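Long-range contact in filamentous hemagglutinin (Bordetella pertussis, PDB 1RWR), which is an adhesin whose N-terminal secretion domain, a beta-helix, probably directs its export across the outer membrane by the two-partner secretion pathway: residues 123-128 against 138-143. Numbering follows the deposited sequence.
Sequences TLTTGR and LDVQQG
With chi1 at 62°, T126 sets OG1 between its own backbone N and carbonyl carbon, facing the carbonyl of Q142, while chi1 of -172° in T125 puts OG1 anti to the backbone N and leaves CG2 between that N and the carbonyl carbon, against both CD methyls of L138. The two segments join the parallel beta-helix of the secretion domain to an antiparallel beta-hairpin that leaves it: strand 119-125 is a rung of the helix wall, and strands 128-132 and 135-140 form the extra-helical hairpin before the chain returns to the helix at 144-147. At the base of the hairpin R128 and D139 make an antiparallel hydrogen-bonded pair. D139 N gives a nearly straight bond to R128 O (2.9 Å), and R128 N returns one to D139 O (3.0 Å); a water also bridges R128 O to D139 OD2. Both side chains have salt-bridge partners beyond the contact, R128 with E79 on the helix wall and D139 with R192 on strand 191-194, which pairs antiparallel with 135-140. Next to this pair, both methyls of L138 lie 3.9 Å from T125 CG2, and CD1 also meets T123 CG2. V140 CG2 packs on the backbone at G127 CA, 3.8 Å away. The turn out of the rung is an ST turn: T125 OG1 accepts from G127 N at 2.9 Å and is also hydrogen-bonded to V163 O in the next rung. Where the chain re-enters the helix, T126 OG1 donates to Q142 O at 2.7 Å, tilted only 18° from the carbonyl plane.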
# COMPACT_ATOMS: atom_id res chain seq x y z
N THR A 123 3.02 0.39 2.72
CA THR A 123 1.71 1.02 2.65
C THR A 123 1.69 2.08 1.56
O THR A 123 2.59 2.96 1.51
CB THR A 123 1.45 1.71 3.97
OG1 THR A 123 1.63 0.76 5.05
CG2 THR A 123 0.05 2.30 4.07
N LEU A 124 0.69 1.99 0.67
CA LEU A 124 0.44 2.99 -0.37
C LEU A 124 -0.85 3.66 -0.02
O LEU A 124 -1.88 2.99 0.18
CB LEU A 124 0.32 2.32 -1.73
CG LEU A 124 1.54 1.51 -2.15
CD1 LEU A 124 1.30 0.98 -3.59
CD2 LEU A 124 2.82 2.37 -2.05
N THR A 125 -0.83 4.98 0.11
CA THR A 125 -2.00 5.68 0.63
C THR A 125 -2.24 7.01 -0.07
O THR A 125 -1.30 7.68 -0.51
CB THR A 125 -1.91 5.82 2.20
OG1 THR A 125 -3.14 6.33 2.69
CG2 THR A 125 -0.85 6.82 2.60
N THR A 126 -3.50 7.39 -0.19
CA THR A 126 -3.83 8.78 -0.53
C THR A 126 -4.22 9.57 0.71
O THR A 126 -4.69 10.71 0.58
CB THR A 126 -4.95 8.88 -1.56
OG1 THR A 126 -6.16 8.29 -1.01
CG2 THR A 126 -4.58 8.10 -2.77
N GLY A 127 -4.01 9.01 1.89
CA GLY A 127 -4.20 9.77 3.13
C GLY A 127 -3.14 10.82 3.40
O GLY A 127 -1.97 10.67 3.02
N ARG A 128 -3.57 11.92 4.04
CA ARG A 128 -2.65 12.90 4.54
C ARG A 128 -2.10 12.42 5.90
O ARG A 128 -2.87 12.17 6.82
CB ARG A 128 -3.35 14.24 4.69
CG ARG A 128 -2.50 15.31 5.23
CD ARG A 128 -1.38 15.68 4.30
NE ARG A 128 -1.83 16.40 3.09
CZ ARG A 128 -1.16 16.41 1.95
NH1 ARG A 128 -0.01 15.72 1.80
NH2 ARG A 128 -1.65 17.12 0.94
N LEU A 138 -3.19 8.24 9.09
CA LEU A 138 -3.38 8.58 7.69
C LEU A 138 -4.82 8.99 7.52
O LEU A 138 -5.70 8.15 7.66
CB LEU A 138 -3.09 7.35 6.82
CG LEU A 138 -1.64 6.84 6.93
CD1 LEU A 138 -1.47 5.51 6.26
CD2 LEU A 138 -0.64 7.88 6.39
N ASP A 139 -5.07 10.24 7.18
CA ASP A 139 -6.44 10.71 7.05
C ASP A 139 -6.80 10.74 5.58
O ASP A 139 -6.41 11.63 4.84
CB ASP A 139 -6.61 12.09 7.65
CG ASP A 139 -6.58 12.05 9.13
OD1 ASP A 139 -7.14 11.08 9.69
OD2 ASP A 139 -6.00 12.94 9.78
N VAL A 140 -7.56 9.73 5.21
CA VAL A 140 -8.01 9.58 3.84
C VAL A 140 -9.31 10.33 3.62
O VAL A 140 -10.35 9.96 4.17
CB VAL A 140 -8.23 8.08 3.48
CG1 VAL A 140 -8.64 8.00 2.04
CG2 VAL A 140 -6.95 7.29 3.74
N GLN A 141 -9.26 11.35 2.78
CA GLN A 141 -10.45 12.08 2.36
C GLN A 141 -10.62 12.12 0.85
O GLN A 141 -11.70 12.46 0.39
CB GLN A 141 -10.43 13.48 2.93
CG GLN A 141 -10.51 13.43 4.45
CD GLN A 141 -10.44 14.78 5.04
OE1 GLN A 141 -9.38 15.39 5.05
NE2 GLN A 141 -11.57 15.28 5.48
N GLN A 142 -9.58 11.80 0.10
CA GLN A 142 -9.65 11.83 -1.35
C GLN A 142 -8.60 10.92 -1.94
O GLN A 142 -7.74 10.46 -1.22
CB GLN A 142 -9.44 13.23 -1.89
CG GLN A 142 -8.07 13.83 -1.57
CD GLN A 142 -7.96 15.26 -2.03
OE1 GLN A 142 -7.99 16.18 -1.23
NE2 GLN A 142 -7.89 15.45 -3.32
N GLY A 143 -8.69 10.68 -3.25
CA GLY A 143 -7.63 10.04 -4.00
C GLY A 143 -7.91 8.60 -4.33
O GLY A 143 -8.51 7.88 -3.54
O HOH W 1 -6.86 12.32 1.41
O HOH W 2 -3.70 13.92 8.66